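Local coordinates for dehydroascorbate reductase (Chlamydomonas reinhardtii, PDB 5XFT), which probably catalyses the reduction of L-dehydroascorbate to L-ascorbate, with two molecules of glutathione oxidised to the disulfide, at residues I7-D12 with Y38-I43; P22-V27 with K59-K64; L29-K34 with V80-Q85. One frame throughout, in Å; residues are numbered along the deposited sequence.

Contact 1. Residues I7-D12 with Y38-I43; sequences IYVKGD and YKMEYI
Ile-7 joins strand 38-43 by a pair of backbone bonds that illustrates how parallel strands interlock: its N donates to Lys-39 O at 2.9 Å, and its O accepts Glu-41 N two residues further on. Its CG1 branch, anti to the carbonyl carbon (chi1 -51°), carries CD1 to within 3.7 Å of Tyr-38 CB. Tyr-8 points to the other face, where its ring runs alongside Glu-41, both directed the same way, with CD1 3.5 Å from Glu-41 CB and the ring and carboxylate planes 45° apart. The carboxylate is salt-bridged to Lys-39, though the hydrogen bond within that pair is weak. Val-9 returns to the face of Ile-7. Its N bonds to Glu-41 O, and its O receives Ile-43 N at 2.7 Å, while CG2 sits 3.8 Å from Met-40 CE and lies beside the Tyr-42 ring. Past the corner at Lys-10, Gly-11 N gives a nearly straight bond (174°) to Ile-43 O. Gly-11 CA lies 3.7 Å from Tyr-42 CD1, where any beta carbon would collide with the ring. On the opposite edge of strand 5-12, Tyr-8 pairs through its backbone with Val-62. Helix 22-33 covers the Ile-7 and Val-9 face through Tyr-31 and Cys-24, whereas Trp-51 of helix 50-56 meets the Tyr-8 ring edge-to-face on the other.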
loop_
_atom_site.group_PDB
_atom_site.type_symbol
_atom_site.label_atom_id
_atom_site.label_comp_id
_atom_site.label_asym_id
_atom_site.label_seq_id
_atom_site.Cartn_x
_atom_site.Cartn_y
_atom_site.Cartn_z
ATOM N N ILE A 7 5.442 14.459 2.871
ATOM C CA ILE A 7 4.442 13.403 2.859
ATOM C C ILE A 7 4.113 13.089 4.313
ATOM O O ILE A 7 4.913 12.476 5.027
ATOM C CB ILE A 7 4.917 12.159 2.104
ATOM C CG1 ILE A 7 5.444 12.558 0.727
ATOM C CG2 ILE A 7 3.766 11.181 1.919
ATOM C CD1 ILE A 7 5.899 11.365 -0.108
ATOM N N TYR A 8 2.947 13.541 4.763
ATOM C CA TYR A 8 2.433 13.218 6.086
ATOM C C TYR A 8 1.825 11.826 6.042
ATOM O O TYR A 8 0.866 11.578 5.288
ATOM C CB TYR A 8 1.401 14.243 6.532
ATOM C CG TYR A 8 1.924 15.653 6.515
ATOM C CD1 TYR A 8 2.432 16.240 7.663
ATOM C CD2 TYR A 8 1.909 16.402 5.349
ATOM C CE1 TYR A 8 2.912 17.531 7.645
ATOM C CE2 TYR A 8 2.392 17.686 5.319
ATOM C CZ TYR A 8 2.895 18.248 6.467
ATOM O OH TYR A 8 3.370 19.544 6.441
ATOM N N VAL A 9 2.401 10.925 6.844
ATOM C CA VAL A 9 2.033 9.519 6.887
ATOM C C VAL A 9 1.815 9.120 8.339
ATOM O O VAL A 9 2.100 9.880 9.264
ATOM C CB VAL A 9 3.104 8.617 6.242
ATOM C CG1 VAL A 9 3.260 8.935 4.766
ATOM C CG2 VAL A 9 4.430 8.777 6.967
ATOM N N LYS A 10 1.302 7.904 8.532
ATOM C CA LYS A 10 1.112 7.386 9.878
ATOM C C LYS A 10 2.459 6.940 10.440
ATOM O O LYS A 10 3.169 6.142 9.818
ATOM C CB LYS A 10 0.117 6.233 9.870
ATOM C CG LYS A 10 0.079 5.460 11.183
ATOM C CD LYS A 10 -0.572 4.093 11.033
ATOM C CE LYS A 10 -0.720 3.405 12.381
ATOM N NZ LYS A 10 -2.133 3.202 12.799
ATOM N N GLY A 11 2.823 7.460 11.606
ATOM C CA GLY A 11 4.116 7.131 12.152
ATOM C C GLY A 11 4.200 7.390 13.637
ATOM O O GLY A 11 3.198 7.644 14.306
ATOM N N ASP A 12 5.422 7.295 14.150
ATOM C CA ASP A 12 5.729 7.635 15.540
ATOM C C ASP A 12 6.726 8.782 15.542
ATOM O O ASP A 12 7.940 8.548 15.423
ATOM C CB ASP A 12 6.299 6.434 16.286
ATOM C CG ASP A 12 6.416 6.679 17.775
ATOM O OD1 ASP A 12 6.579 7.848 18.188
ATOM O OD2 ASP A 12 6.341 5.697 18.539
ATOM N N TYR A 38 11.597 13.205 -1.280
ATOM C CA TYR A 38 10.499 13.574 -0.403
ATOM C C TYR A 38 11.007 13.549 1.029
ATOM O O TYR A 38 12.066 12.992 1.327
ATOM C CB TYR A 38 9.311 12.626 -0.574
ATOM C CG TYR A 38 9.653 11.193 -0.233
ATOM C CD1 TYR A 38 10.154 10.327 -1.198
ATOM C CD2 TYR A 38 9.487 10.712 1.059
ATOM C CE1 TYR A 38 10.477 9.024 -0.880
ATOM C CE2 TYR A 38 9.802 9.411 1.382
ATOM C CZ TYR A 38 10.296 8.573 0.411
ATOM O OH TYR A 38 10.611 7.281 0.742
ATOM N N LYS A 39 10.221 14.149 1.919
ATOM C CA LYS A 39 10.501 14.108 3.343
ATOM C C LYS A 39 9.249 13.638 4.068
ATOM O O LYS A 39 8.169 14.195 3.862
ATOM C CB LYS A 39 10.939 15.482 3.853
ATOM C CG LYS A 39 11.801 15.407 5.091
ATOM C CD LYS A 39 11.207 16.215 6.222
ATOM C CE LYS A 39 11.752 15.751 7.559
ATOM N NZ LYS A 39 10.783 16.027 8.650
ATOM N N MET A 40 9.389 12.614 4.905
ATOM C CA MET A 40 8.269 12.095 5.678
ATOM C C MET A 40 8.069 12.894 6.954
ATOM O O MET A 40 9.025 13.181 7.678
ATOM C CB MET A 40 8.460 10.616 6.016
ATOM C CG MET A 40 8.227 9.674 4.843
ATOM S SD MET A 40 8.973 8.053 5.063
ATOM C CE MET A 40 7.876 7.409 6.266
ATOM N N GLU A 41 6.821 13.263 7.210
ATOM C CA GLU A 41 6.389 13.800 8.488
ATOM C C GLU A 41 5.408 12.805 9.090
ATOM O O GLU A 41 4.441 12.411 8.430
ATOM C CB GLU A 41 5.743 15.173 8.308
ATOM C CG GLU A 41 5.929 16.109 9.482
ATOM C CD GLU A 41 7.327 16.665 9.555
ATOM O OE1 GLU A 41 7.991 16.401 10.572
ATOM O OE2 GLU A 41 7.760 17.343 8.598
ATOM N N TYR A 42 5.670 12.376 10.321
ATOM C CA TYR A 42 4.892 11.316 10.947
ATOM C C TYR A 42 3.748 11.904 11.754
ATOM O O TYR A 42 3.953 12.806 12.573
ATOM C CB TYR A 42 5.773 10.457 11.849
ATOM C CG TYR A 42 6.906 9.833 11.103
ATOM C CD1 TYR A 42 6.660 8.914 10.102
ATOM C CD2 TYR A 42 8.223 10.175 11.377
ATOM C CE1 TYR A 42 7.687 8.339 9.405
ATOM C CE2 TYR A 42 9.265 9.600 10.673
ATOM C CZ TYR A 42 8.986 8.682 9.687
ATOM O OH TYR A 42 10.007 8.099 8.976
ATOM N N ILE A 43 2.547 11.394 11.515
ATOM C CA ILE A 43 1.374 11.753 12.296
ATOM C C ILE A 43 1.140 10.641 13.308
ATOM O O ILE A 43 1.032 9.462 12.943
ATOM C CB ILE A 43 0.138 11.953 11.407
ATOM C CG1 ILE A 43 0.399 13.008 10.323
ATOM C CG2 ILE A 43 -1.069 12.307 12.265
ATOM C CD1 ILE A 43 0.482 14.424 10.827
#

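Contact 2. Residues P22-V27 with K59-K64; sequences PFCHRV and KVPVIK
Cys-24 and Pro-61 form the dense centre of this contact, where the first turns of helix 22-33 meet the loop leading into strand 62-64. No hydrogen bond crosses between the segments, which meet through apolar van der Waals contacts. The proline follows a cis peptide bond, and its ring lies against the helix: CD lies 3.5 Å from the backbone N of Cys-24, and CG is 3.7 Å from Val-27 CG2, the two side chains meeting at a slant. With SG anti to the carbonyl carbon (chi1 -59°), the thiol of Cys-24 comes down on Val-60 CG2 at 3.5 Å and also lies 3.8 Å from Pro-61 CD. The fit slackens at both ends. Phe-23 offers just its CB, 3.9 Å from Pro-61 CD, because its ring leads away from the loop, and this residue and Val-60 are only partly buried. Toward the strand, Val-27 CG1 and Ile-63 CG2 are 4.3 Å apart. Ser-75 and Ile-78 of helix 75-85 also pack on Val-27, and Val-9 of strand 5-12 touches Cys-24. A cis-proline placed just before a strand and facing the start of a helix is a hallmark of the thioredoxin fold. In glutathione transferases the equivalent loop lines the glutathione site, and the CxxC pattern of Cys-21 and Cys-24 at the helix start is consistent with that ancestry.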
loop_
_atom_site.group_PDB
_atom_site.type_symbol
_atom_site.label_atom_id
_atom_site.label_comp_id
_atom_site.label_asym_id
_atom_site.label_seq_id
_atom_site.Cartn_x
_atom_site.Cartn_y
_atom_site.Cartn_z
ATOM N N PRO A 22 -1.431 1.293 4.636
ATOM C CA PRO A 22 -1.159 0.839 3.260
ATOM C C PRO A 22 -1.377 1.911 2.204
ATOM O O PRO A 22 -0.800 1.803 1.113
ATOM C CB PRO A 22 -2.140 -0.329 3.078
ATOM C CG PRO A 22 -3.269 -0.018 4.012
ATOM C CD PRO A 22 -2.630 0.656 5.209
ATOM N N PHE A 23 -2.179 2.942 2.490
ATOM C CA PHE A 23 -2.397 4.009 1.517
ATOM C C PHE A 23 -1.232 4.996 1.506
ATOM O O PHE A 23 -0.736 5.381 0.434
ATOM C CB PHE A 23 -3.729 4.701 1.814
ATOM C CG PHE A 23 -4.886 3.749 1.866
ATOM C CD1 PHE A 23 -5.590 3.439 0.718
ATOM C CD2 PHE A 23 -5.247 3.131 3.055
ATOM C CE1 PHE A 23 -6.649 2.539 0.752
ATOM C CE2 PHE A 23 -6.305 2.231 3.097
ATOM C CZ PHE A 23 -7.006 1.936 1.942
ATOM N N CYS A 24 -0.780 5.407 2.698
ATOM C CA CYS A 24 0.524 6.051 2.817
ATOM C C CYS A 24 1.587 5.224 2.122
ATOM O O CYS A 24 2.409 5.753 1.363
ATOM C CB CYS A 24 0.911 6.218 4.284
ATOM S SG CYS A 24 -0.189 7.186 5.303
ATOM N N HIS A 25 1.588 3.913 2.379
ATOM C CA HIS A 25 2.555 3.037 1.731
ATOM C C HIS A 25 2.474 3.159 0.215
ATOM O O HIS A 25 3.503 3.153 -0.470
ATOM C CB HIS A 25 2.334 1.590 2.177
ATOM C CG HIS A 25 3.504 0.692 1.924
ATOM N ND1 HIS A 25 3.462 -0.664 2.155
ATOM C CD2 HIS A 25 4.751 0.957 1.467
ATOM C CE1 HIS A 25 4.629 -1.201 1.843
ATOM N NE2 HIS A 25 5.429 -0.239 1.422
ATOM N N ARG A 26 1.262 3.298 -0.327
ATOM C CA ARG A 26 1.111 3.404 -1.775
ATOM C C ARG A 26 1.726 4.699 -2.296
ATOM O O ARG A 26 2.465 4.695 -3.292
ATOM C CB ARG A 26 -0.366 3.311 -2.167
ATOM C CG ARG A 26 -0.660 3.942 -3.532
ATOM C CD ARG A 26 -2.161 4.202 -3.764
ATOM N NE ARG A 26 -2.502 4.080 -5.173
ATOM C CZ ARG A 26 -3.694 4.421 -5.652
ATOM N NH1 ARG A 26 -4.626 4.877 -4.821
ATOM N NH2 ARG A 26 -3.984 4.295 -6.940
ATOM N N VAL A 27 1.453 5.819 -1.624
ATOM C CA VAL A 27 2.067 7.077 -2.050
ATOM C C VAL A 27 3.589 6.996 -1.969
ATOM O O VAL A 27 4.299 7.389 -2.905
ATOM C CB VAL A 27 1.509 8.244 -1.221
ATOM C CG1 VAL A 27 2.306 9.508 -1.481
ATOM C CG2 VAL A 27 0.049 8.450 -1.559
ATOM N N LYS A 59 -7.141 12.384 8.025
ATOM C CA LYS A 59 -6.586 11.213 7.377
ATOM C C LYS A 59 -5.221 11.512 6.777
ATOM O O LYS A 59 -4.842 12.664 6.526
ATOM C CB LYS A 59 -7.528 10.700 6.282
ATOM C CG LYS A 59 -8.894 10.301 6.804
ATOM C CD LYS A 59 -8.772 9.310 7.944
ATOM C CE LYS A 59 -10.110 8.701 8.265
ATOM N NZ LYS A 59 -11.115 9.739 8.614
ATOM N N VAL A 60 -4.492 10.428 6.554
ATOM C CA VAL A 60 -3.224 10.439 5.857
ATOM C C VAL A 60 -3.408 9.378 4.784
ATOM O O VAL A 60 -4.247 8.495 4.939
ATOM C CB VAL A 60 -2.056 10.143 6.815
ATOM C CG1 VAL A 60 -1.890 11.272 7.836
ATOM C CG2 VAL A 60 -2.283 8.827 7.529
ATOM N N PRO A 61 -2.635 9.434 3.690
ATOM C CA PRO A 61 -1.551 10.376 3.382
ATOM C C PRO A 61 -2.022 11.771 3.026
ATOM O O PRO A 61 -3.126 11.957 2.494
ATOM C CB PRO A 61 -0.896 9.761 2.144
ATOM C CG PRO A 61 -1.946 8.926 1.538
ATOM C CD PRO A 61 -2.732 8.364 2.674
ATOM N N VAL A 62 -1.171 12.749 3.308
ATOM C CA VAL A 62 -1.327 14.091 2.768
ATOM C C VAL A 62 0.033 14.490 2.221
ATOM O O VAL A 62 1.059 14.098 2.780
ATOM C CB VAL A 62 -1.828 15.091 3.840
ATOM C CG1 VAL A 62 -2.015 16.475 3.251
ATOM C CG2 VAL A 62 -3.142 14.618 4.463
ATOM N N ILE A 63 0.059 15.213 1.101
ATOM C CA ILE A 63 1.320 15.759 0.619
ATOM C C ILE A 63 1.237 17.278 0.614
ATOM O O ILE A 63 0.163 17.878 0.691
ATOM C CB ILE A 63 1.735 15.250 -0.776
ATOM C CG1 ILE A 63 0.862 15.862 -1.870
ATOM C CG2 ILE A 63 1.775 13.725 -0.838
ATOM C CD1 ILE A 63 1.631 16.065 -3.154
ATOM N N LYS A 64 2.411 17.895 0.528
ATOM C CA LYS A 64 2.540 19.349 0.543
ATOM C C LYS A 64 3.820 19.660 -0.225
ATOM O O LYS A 64 4.923 19.477 0.302
ATOM C CB LYS A 64 2.583 19.880 1.970
ATOM C CG LYS A 64 2.585 21.391 2.097
ATOM C CD LYS A 64 1.238 21.967 1.741
ATOM C CE LYS A 64 0.986 23.274 2.474
ATOM N NZ LYS A 64 1.956 24.324 2.095
#

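Contact 3. Residues L29-K34 with V80-Q85; sequences LAYEAK and VHLEKQ
Leu-82 is the apolar centre of this helix-to-helix contact, resting among Ala-30, Tyr-31 and Lys-34. Its two methyls divide the work: CD2 meets Ala-30 CB at 3.6 Å, and CD1 lies over one face of the Tyr-31 ring, displaced toward the rim and 4.1 Å from CZ. Leu-82 CG stands anti to its backbone N (chi1 -177°), directing both methyls toward helix 22-33. The aliphatic part of Lys-34 runs antiparallel alongside Leu-82, with CD 3.6 Å from Leu-82 CG. Polar contact is looser. Lys-34 crosses Glu-83 at about a right angle, and NZ stays 4.0 Å from OE2, an attraction short of a salt bridge. Each charge is held elsewhere, Lys-34 NZ by the carbonyls of His-86 and Pro-89, Glu-83 OE2 by Leu-91 N and Ser-90 OG. A serine in place of this lysine would probably uncover one flank of Leu-82 and leave the carbonyls of His-86 and Pro-89 without their shared donor. The contact thus joins the end of helix 22-33 to the later part of helix 75-85, with Tyr-31 reaching on to Thr-5 and Ile-7 of strand 5-12 and Leu-36 adding to the cover of Leu-82.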
loop_
_atom_site.group_PDB
_atom_site.type_symbol
_atom_site.label_atom_id
_atom_site.label_comp_id
_atom_site.label_asym_id
_atom_site.label_seq_id
_atom_site.Cartn_x
_atom_site.Cartn_y
_atom_site.Cartn_z
ATOM N N LEU A 29 5.593 4.338 -2.059
ATOM C CA LEU A 29 6.105 3.502 -3.142
ATOM C C LEU A 29 6.046 4.234 -4.475
ATOM O O LEU A 29 6.944 4.087 -5.309
ATOM C CB LEU A 29 5.332 2.184 -3.217
ATOM C CG LEU A 29 5.580 1.159 -2.108
ATOM C CD1 LEU A 29 4.659 -0.013 -2.225
ATOM C CD2 LEU A 29 7.014 0.696 -2.142
ATOM N N ALA A 30 5.002 5.038 -4.693
ATOM C CA ALA A 30 4.933 5.825 -5.922
ATOM C C ALA A 30 6.105 6.797 -6.029
ATOM O O ALA A 30 6.720 6.922 -7.092
ATOM C CB ALA A 30 3.606 6.575 -5.991
ATOM N N TYR A 31 6.431 7.494 -4.936
ATOM C CA TYR A 31 7.557 8.427 -4.969
ATOM C C TYR A 31 8.884 7.701 -5.167
ATOM O O TYR A 31 9.759 8.183 -5.897
ATOM C CB TYR A 31 7.584 9.260 -3.688
ATOM C CG TYR A 31 6.756 10.513 -3.784
ATOM C CD1 TYR A 31 5.370 10.463 -3.697
ATOM C CD2 TYR A 31 7.357 11.748 -3.975
ATOM C CE1 TYR A 31 4.605 11.607 -3.801
ATOM C CE2 TYR A 31 6.604 12.899 -4.078
ATOM C CZ TYR A 31 5.229 12.827 -3.992
ATOM O OH TYR A 31 4.480 13.980 -4.095
ATOM N N GLU A 32 9.058 6.549 -4.519
ATOM C CA GLU A 32 10.288 5.782 -4.692
ATOM C C GLU A 32 10.433 5.280 -6.124
ATOM O O GLU A 32 11.542 5.259 -6.675
ATOM C CB GLU A 32 10.306 4.612 -3.712
ATOM C CG GLU A 32 10.475 5.025 -2.264
ATOM C CD GLU A 32 11.909 5.384 -1.934
ATOM O OE1 GLU A 32 12.816 4.917 -2.658
ATOM O OE2 GLU A 32 12.129 6.140 -0.960
ATOM N N ALA A 33 9.320 4.869 -6.741
ATOM C CA ALA A 33 9.373 4.322 -8.093
ATOM C C ALA A 33 9.815 5.370 -9.106
ATOM O O ALA A 33 10.530 5.043 -10.061
ATOM C CB ALA A 33 8.010 3.752 -8.484
ATOM N N LYS A 34 9.403 6.621 -8.917
ATOM C CA LYS A 34 9.833 7.723 -9.760
ATOM C C LYS A 34 11.104 8.397 -9.260
ATOM O O LYS A 34 11.485 9.441 -9.798
ATOM C CB LYS A 34 8.716 8.759 -9.887
ATOM C CG LYS A 34 7.452 8.212 -10.507
ATOM C CD LYS A 34 6.254 9.105 -10.246
ATOM C CE LYS A 34 5.323 9.126 -11.452
ATOM N NZ LYS A 34 6.074 9.420 -12.709
ATOM N N VAL A 80 -2.354 10.242 -9.047
ATOM C CA VAL A 80 -2.708 10.705 -10.387
ATOM C C VAL A 80 -2.095 12.075 -10.664
ATOM O O VAL A 80 -1.547 12.320 -11.746
ATOM C CB VAL A 80 -4.235 10.714 -10.563
ATOM C CG1 VAL A 80 -4.613 11.348 -11.889
ATOM C CG2 VAL A 80 -4.767 9.297 -10.483
ATOM N N HIS A 81 -2.180 12.988 -9.694
ATOM C CA HIS A 81 -1.457 14.255 -9.786
ATOM C C HIS A 81 0.032 14.013 -10.005
ATOM O O HIS A 81 0.686 14.707 -10.793
ATOM C CB HIS A 81 -1.694 15.064 -8.507
ATOM C CG HIS A 81 -0.748 16.206 -8.322
ATOM N ND1 HIS A 81 -1.084 17.508 -8.624
ATOM C CD2 HIS A 81 0.523 16.245 -7.854
ATOM C CE1 HIS A 81 -0.061 18.299 -8.357
ATOM N NE2 HIS A 81 0.929 17.557 -7.891
ATOM N N LEU A 82 0.578 13.022 -9.308
ATOM C CA LEU A 82 1.976 12.659 -9.472
ATOM C C LEU A 82 2.265 12.271 -10.914
ATOM O O LEU A 82 3.227 12.758 -11.517
ATOM C CB LEU A 82 2.316 11.519 -8.515
ATOM C CG LEU A 82 3.763 11.042 -8.475
ATOM C CD1 LEU A 82 4.662 12.167 -8.004
ATOM C CD2 LEU A 82 3.899 9.837 -7.567
ATOM N N GLU A 83 1.424 11.409 -11.495
ATOM C CA GLU A 83 1.664 10.964 -12.863
ATOM C C GLU A 83 1.490 12.094 -13.873
ATOM O O GLU A 83 2.151 12.097 -14.918
ATOM C CB GLU A 83 0.736 9.799 -13.197
ATOM C CG GLU A 83 1.228 8.927 -14.351
ATOM C CD GLU A 83 2.346 7.998 -13.950
ATOM O OE1 GLU A 83 2.396 7.634 -12.763
ATOM O OE2 GLU A 83 3.154 7.625 -14.826
ATOM N N LYS A 84 0.613 13.055 -13.588
ATOM C CA LYS A 84 0.444 14.179 -14.502
ATOM C C LYS A 84 1.642 15.117 -14.447
ATOM O O LYS A 84 2.123 15.583 -15.485
ATOM C CB LYS A 84 -0.840 14.935 -14.172
ATOM C CG LYS A 84 -1.193 16.013 -15.180
ATOM C CD LYS A 84 -2.419 16.795 -14.736
ATOM C CE LYS A 84 -2.708 17.942 -15.686
ATOM N NZ LYS A 84 -3.720 18.894 -15.142
ATOM N N GLN A 85 2.139 15.409 -13.243
ATOM C CA GLN A 85 3.241 16.358 -13.122
ATOM C C GLN A 85 4.589 15.745 -13.491
ATOM O O GLN A 85 5.484 16.467 -13.946
ATOM C CB GLN A 85 3.294 16.928 -11.703
ATOM C CG GLN A 85 2.032 17.669 -11.289
ATOM C CD GLN A 85 1.623 18.740 -12.289
ATOM O OE1 GLN A 85 0.505 18.728 -12.811
ATOM N NE2 GLN A 85 2.528 19.676 -12.559
#

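Overall arrangement
The three contacts show how one helix can take part in several long-range contacts of a thioredoxin-like domain, here N-terminal in a GST-type protein. Helix 22-33 supplies a segment to contacts 2 and 3, whose centres lie about 12 Å apart. Contact 1 pairs strand 5-12 with strand 38-43, which follows the helix directly, as a beta-alpha-beta crossover with strand 17-18 in the connection. Contacts 1 and 2, centres about 8 Å apart, reach the same sheet through neighbouring strands 5-12 and 62-64; contacts 1 and 3 are about 17 Å apart, yet a probable hydrogen bond links Tyr-38 OH with Glu-32 OE2. The first segments precede all partners, so the contacts interleave along the chain within one domain.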